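Local coordinates for telomerase reverse transcriptase (Candida tropicalis MYA-3404, PDB 6ZD1), which probably extends chromosome ends as a reverse transcriptase, adding simple telomeric repeats by copying a template within the telomerase RNA, at residues 475-487 with 516-530. Numbering follows the deposited sequence.
Sequences ILYSTMVSKEFKF and KVKDKISSNELQKYG
Y529, in the irregular chain that follows helix 511-520 of the palm of the reverse transcriptase domain, lies against M480 and E484 of helix 469-484, beside the antiparallel sheet that holds strands 495-500 and 503-508. The apolar part of the contact centres on the Y529 ring. M480, present as selenomethionine, with CG anti to the backbone N (chi1 180°), lays that methylene over one face, 3.6 Å from M480 CG to the ring centroid in a CH-pi contact. Its selenium, 4.5 Å from the same centroid, approaches obliquely, a Met-aromatic contact, and also meets CD2 of L526. The flexible, unbranched chain of a methionine suits this place, since it can follow a flat ring and still reach a leucine; F504 of strand 503-508 touches it too. At the ring's edge, L476 CD1 stands 4.0 Å from Y529 CD2. Farther along, F485, just past the helix, sets CE1 4.1 Å from V517 CG1, while F487 lies obliquely against the CB of K516.

The Y529 hydroxyl donates to E484 OE2 over 2.6 Å, using the anti lone pair of that oxygen, with carboxylate and ring planes 78° apart. Tyrosine suits both roles, its face meeting the methylene and its hydroxyl the acid. G530, with positive phi, turns the chain immediately afterward, a conformation easy for glycine.

Charge enters through K520, a lysine whose long chain crosses E484 at about a right angle; E484 OE1 lies 4.2 Å from K520 NZ, too far for a salt bridge but probably still favourable. A last bend about chi4 (-89°) brings K520 NZ over the middle of the F485 ring as a cation-pi contact, its 2.9 Å to the centroid unusually short and doubtful in exact value.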
loop_
_atom_site.group_PDB
_atom_site.type_symbol
_atom_site.label_atom_id
_atom_site.label_comp_id
_atom_site.label_asym_id
_atom_site.label_seq_id
_atom_site.Cartn_x
_atom_site.Cartn_y
_atom_site.Cartn_z
ATOM N N ILE A 475 12.564 10.050 12.284
ATOM C CA ILE A 475 13.720 10.455 13.082
ATOM C C ILE A 475 13.659 11.947 13.386
ATOM O O ILE A 475 13.850 12.375 14.531
ATOM C CB ILE A 475 15.029 10.084 12.363
ATOM C CG1 ILE A 475 15.234 8.570 12.343
ATOM C CG2 ILE A 475 16.219 10.767 13.022
ATOM C CD1 ILE A 475 16.457 8.150 11.555
ATOM N N LEU A 476 13.402 12.762 12.360
ATOM C CA LEU A 476 13.446 14.211 12.540
ATOM C C LEU A 476 12.329 14.692 13.461
ATOM O O LEU A 476 12.572 15.470 14.392
ATOM C CB LEU A 476 13.368 14.911 11.179
ATOM C CG LEU A 476 13.416 16.444 11.205
ATOM C CD1 LEU A 476 14.611 16.938 12.002
ATOM C CD2 LEU A 476 13.449 17.029 9.805
ATOM N N TYR A 477 11.096 14.232 13.227
ATOM C CA TYR A 477 9.980 14.706 14.042
ATOM C C TYR A 477 10.038 14.153 15.464
ATOM O O TYR A 477 9.606 14.831 16.405
ATOM C CB TYR A 477 8.644 14.358 13.378
ATOM C CG TYR A 477 8.211 15.328 12.290
ATOM C CD1 TYR A 477 9.067 16.318 11.818
ATOM C CD2 TYR A 477 6.934 15.261 11.746
ATOM C CE1 TYR A 477 8.665 17.205 10.827
ATOM C CE2 TYR A 477 6.524 16.141 10.756
ATOM C CZ TYR A 477 7.392 17.109 10.300
ATOM O OH TYR A 477 6.981 17.983 9.318
ATOM N N SER A 478 10.568 12.942 15.654
ATOM C CA SER A 478 10.793 12.462 17.016
ATOM C C SER A 478 11.821 13.328 17.729
ATOM O O SER A 478 11.633 13.698 18.894
ATOM C CB SER A 478 11.247 11.002 17.004
ATOM O OG SER A 478 10.253 10.157 16.446
ATOM N N THR A 479 12.918 13.653 17.040
ATOM C CA THR A 479 13.915 14.563 17.591
ATOM C C THR A 479 13.321 15.940 17.854
ATOM O O THR A 479 13.599 16.560 18.887
ATOM C CB THR A 479 15.101 14.669 16.632
ATOM O OG1 THR A 479 15.672 13.370 16.433
ATOM C CG2 THR A 479 16.163 15.605 17.188
HETATM N N MSE A 480 12.515 16.438 16.923
HETATM C CA MSE A 480 11.889 17.745 17.058
HETATM C C MSE A 480 10.953 17.797 18.259
HETATM O O MSE A 480 11.029 18.717 19.071
HETATM C CB MSE A 480 11.120 18.095 15.786
HETATM C CG MSE A 480 10.421 19.441 15.840
HETATM SE SE MSE A 480 9.231 19.740 14.325
HETATM C CE MSE A 480 7.956 18.296 14.647
ATOM N N VAL A 481 10.078 16.793 18.371
ATOM C CA VAL A 481 9.126 16.758 19.479
ATOM C C VAL A 481 9.862 16.693 20.811
ATOM O O VAL A 481 9.470 17.346 21.788
ATOM C CB VAL A 481 8.150 15.578 19.308
ATOM C CG1 VAL A 481 7.405 15.305 20.604
ATOM C CG2 VAL A 481 7.165 15.863 18.184
ATOM N N SER A 482 10.971 15.950 20.856
ATOM C CA SER A 482 11.662 15.715 22.120
ATOM C C SER A 482 12.417 16.948 22.597
ATOM O O SER A 482 12.511 17.183 23.806
ATOM C CB SER A 482 12.620 14.533 21.973
ATOM O OG SER A 482 13.388 14.340 23.148
ATOM N N LYS A 483 12.950 17.750 21.675
ATOM C CA LYS A 483 13.728 18.922 22.052
ATOM C C LYS A 483 12.873 20.170 22.196
ATOM O O LYS A 483 13.235 21.080 22.950
ATOM C CB LYS A 483 14.826 19.196 21.018
ATOM C CG LYS A 483 15.827 18.065 20.822
ATOM C CD LYS A 483 16.990 18.504 19.933
ATOM C CE LYS A 483 16.508 18.987 18.571
ATOM N NZ LYS A 483 17.634 19.407 17.687
ATOM N N GLU A 484 11.746 20.231 21.492
ATOM C CA GLU A 484 10.948 21.445 21.436
ATOM C C GLU A 484 9.847 21.499 22.489
ATOM O O GLU A 484 9.469 22.597 22.908
ATOM C CB GLU A 484 10.348 21.598 20.034
ATOM C CG GLU A 484 11.359 21.973 18.953
ATOM C CD GLU A 484 11.940 23.365 19.142
ATOM O OE1 GLU A 484 11.276 24.211 19.780
ATOM O OE2 GLU A 484 13.062 23.615 18.651
ATOM N N PHE A 485 9.382 20.359 22.987
ATOM C CA PHE A 485 8.238 20.298 23.892
ATOM C C PHE A 485 8.663 19.844 25.283
ATOM O O PHE A 485 7.977 19.053 25.934
ATOM C CB PHE A 485 7.155 19.370 23.349
ATOM C CG PHE A 485 6.415 19.924 22.168
ATOM C CD1 PHE A 485 5.346 20.786 22.345
ATOM C CD2 PHE A 485 6.780 19.575 20.879
ATOM C CE1 PHE A 485 4.660 21.297 21.258
ATOM C CE2 PHE A 485 6.099 20.079 19.788
ATOM C CZ PHE A 485 5.037 20.941 19.977
ATOM N N LYS A 486 9.816 20.346 25.741
ATOM C CA LYS A 486 10.390 19.899 27.007
ATOM C C LYS A 486 9.425 20.078 28.171
ATOM O O LYS A 486 9.402 19.249 29.087
ATOM C CB LYS A 486 11.691 20.653 27.285
ATOM C CG LYS A 486 12.797 20.374 26.283
ATOM C CD LYS A 486 14.021 21.243 26.545
ATOM C CE LYS A 486 15.129 20.945 25.542
ATOM N NZ LYS A 486 16.296 21.851 25.711
ATOM N N PHE A 487 8.594 21.119 28.144
ATOM C CA PHE A 487 7.709 21.377 29.273
ATOM C C PHE A 487 6.454 20.522 29.177
ATOM O O PHE A 487 5.335 21.035 29.268
ATOM C CB PHE A 487 7.324 22.860 29.313
ATOM C CG PHE A 487 6.879 23.407 27.972
ATOM C CD1 PHE A 487 5.550 23.346 27.579
ATOM C CD2 PHE A 487 7.797 23.986 27.109
ATOM C CE1 PHE A 487 5.148 23.836 26.352
ATOM C CE2 PHE A 487 7.396 24.484 25.881
ATOM C CZ PHE A 487 6.070 24.409 25.504
ATOM N N LYS A 516 0.769 27.327 26.250
ATOM C CA LYS A 516 2.171 27.090 25.914
ATOM C C LYS A 516 2.295 26.344 24.592
ATOM O O LYS A 516 3.060 26.744 23.706
ATOM C CB LYS A 516 2.859 26.317 27.039
ATOM C CG LYS A 516 3.021 27.104 28.327
ATOM C CD LYS A 516 3.704 26.270 29.399
ATOM C CE LYS A 516 3.933 27.084 30.659
ATOM N NZ LYS A 516 4.789 28.270 30.384
ATOM N N VAL A 517 1.553 25.245 24.446
ATOM C CA VAL A 517 1.549 24.513 23.184
ATOM C C VAL A 517 0.907 25.352 22.087
ATOM O O VAL A 517 1.361 25.351 20.936
ATOM C CB VAL A 517 0.825 23.164 23.357
ATOM C CG1 VAL A 517 0.782 22.406 22.038
ATOM C CG2 VAL A 517 1.493 22.334 24.441
ATOM N N LYS A 518 -0.149 26.097 22.427
ATOM C CA LYS A 518 -0.852 26.886 21.422
ATOM C C LYS A 518 -0.004 28.052 20.930
ATOM O O LYS A 518 -0.160 28.487 19.781
ATOM C CB LYS A 518 -2.176 27.394 22.002
ATOM C CG LYS A 518 -3.129 28.017 20.995
ATOM C CD LYS A 518 -4.433 28.402 21.685
ATOM C CE LYS A 518 -5.409 29.065 20.727
ATOM N NZ LYS A 518 -6.678 29.441 21.417
ATOM N N ASP A 519 0.916 28.548 21.759
ATOM C CA ASP A 519 1.789 29.637 21.347
ATOM C C ASP A 519 3.042 29.142 20.658
ATOM O O ASP A 519 3.665 29.900 19.903
ATOM C CB ASP A 519 2.206 30.488 22.550
ATOM C CG ASP A 519 1.058 31.289 23.124
ATOM O OD1 ASP A 519 0.078 31.540 22.387
ATOM O OD2 ASP A 519 1.137 31.675 24.308
ATOM N N LYS A 520 3.425 27.892 20.891
ATOM C CA LYS A 520 4.599 27.375 20.214
ATOM C C LYS A 520 4.288 26.915 18.795
ATOM O O LYS A 520 5.143 27.037 17.912
ATOM C CB LYS A 520 5.206 26.239 21.027
ATOM C CG LYS A 520 6.461 25.729 20.413
ATOM C CD LYS A 520 7.336 25.067 21.421
ATOM C CE LYS A 520 8.172 24.064 20.704
ATOM N NZ LYS A 520 7.469 22.754 20.656
ATOM N N ILE A 521 3.073 26.415 18.545
ATOM C CA ILE A 521 2.698 26.026 17.186
ATOM C C ILE A 521 2.239 27.212 16.358
ATOM O O ILE A 521 1.872 27.034 15.189
ATOM C CB ILE A 521 1.592 24.949 17.178
ATOM C CG1 ILE A 521 0.258 25.521 17.654
ATOM C CG2 ILE A 521 1.986 23.765 18.045
ATOM C CD1 ILE A 521 -0.842 24.474 17.750
ATOM N N SER A 522 2.247 28.419 16.927
ATOM C CA SER A 522 1.962 29.639 16.190
ATOM C C SER A 522 3.200 30.489 15.949
ATOM O O SER A 522 3.126 31.462 15.189
ATOM C CB SER A 522 0.908 30.475 16.929
ATOM O OG SER A 522 -0.278 29.729 17.126
ATOM N N SER A 523 4.320 30.164 16.587
ATOM C CA SER A 523 5.585 30.836 16.330
ATOM C C SER A 523 6.236 30.208 15.099
ATOM O O SER A 523 5.647 29.364 14.419
ATOM C CB SER A 523 6.486 30.754 17.560
ATOM O OG SER A 523 6.804 29.403 17.866
ATOM N N ASN A 524 7.471 30.604 14.800
ATOM C CA ASN A 524 8.216 30.022 13.693
ATOM C C ASN A 524 9.284 29.056 14.182
ATOM O O ASN A 524 10.187 28.694 13.421
ATOM C CB ASN A 524 8.843 31.122 12.837
ATOM C CG ASN A 524 9.791 32.004 13.623
ATOM O OD1 ASN A 524 9.728 32.065 14.852
ATOM N ND2 ASN A 524 10.673 32.703 12.916
ATOM N N GLU A 525 9.180 28.610 15.435
ATOM C CA GLU A 525 10.245 27.818 16.029
ATOM C C GLU A 525 10.288 26.405 15.479
ATOM O O GLU A 525 11.301 25.721 15.647
ATOM C CB GLU A 525 10.083 27.765 17.548
ATOM C CG GLU A 525 10.462 29.041 18.260
ATOM C CD GLU A 525 10.325 28.918 19.761
ATOM O OE1 GLU A 525 9.483 28.115 20.217
ATOM O OE2 GLU A 525 11.067 29.614 20.483
ATOM N N LEU A 526 9.221 25.951 14.837
ATOM C CA LEU A 526 9.238 24.635 14.223
ATOM C C LEU A 526 9.658 24.672 12.761
ATOM O O LEU A 526 9.919 23.612 12.181
ATOM C CB LEU A 526 7.862 23.974 14.353
ATOM C CG LEU A 526 7.393 23.753 15.794
ATOM C CD1 LEU A 526 6.076 22.987 15.832
ATOM C CD2 LEU A 526 8.462 23.031 16.597
ATOM N N GLN A 527 9.764 25.859 12.163
ATOM C CA GLN A 527 10.180 25.943 10.770
ATOM C C GLN A 527 11.649 25.591 10.593
ATOM O O GLN A 527 12.059 25.250 9.480
ATOM C CB GLN A 527 9.903 27.343 10.224
ATOM C CG GLN A 527 8.485 27.822 10.485
ATOM C CD GLN A 527 8.223 29.210 9.938
ATOM O OE1 GLN A 527 9.056 29.780 9.235
ATOM N NE2 GLN A 527 7.060 29.763 10.261
ATOM N N LYS A 528 12.438 25.653 11.670
ATOM C CA LYS A 528 13.843 25.260 11.600
ATOM C C LYS A 528 13.986 23.830 11.101
ATOM O O LYS A 528 14.932 23.509 10.371
ATOM C CB LYS A 528 14.493 25.405 12.974
ATOM C CG LYS A 528 14.508 26.821 13.507
ATOM C CD LYS A 528 15.009 26.855 14.937
ATOM C CE LYS A 528 13.982 27.497 15.851
ATOM N NZ LYS A 528 14.390 27.436 17.279
ATOM N N TYR A 529 13.060 22.960 11.489
ATOM C CA TYR A 529 13.074 21.560 11.100
ATOM C C TYR A 529 12.387 21.315 9.764
ATOM O O TYR A 529 12.444 20.193 9.248
ATOM C CB TYR A 529 12.392 20.718 12.187
ATOM C CG TYR A 529 12.907 20.984 13.591
ATOM C CD1 TYR A 529 12.378 22.010 14.370
ATOM C CD2 TYR A 529 13.921 20.205 14.137
ATOM C CE1 TYR A 529 12.852 22.252 15.652
ATOM C CE2 TYR A 529 14.398 20.440 15.415
ATOM C CZ TYR A 529 13.861 21.462 16.167
ATOM O OH TYR A 529 14.337 21.694 17.440
ATOM N N GLY A 530 11.791 22.343 9.167
ATOM C CA GLY A 530 10.943 22.147 8.014
ATOM C C GLY A 530 9.495 21.843 8.325
ATOM O O GLY A 530 8.744 21.484 7.410
#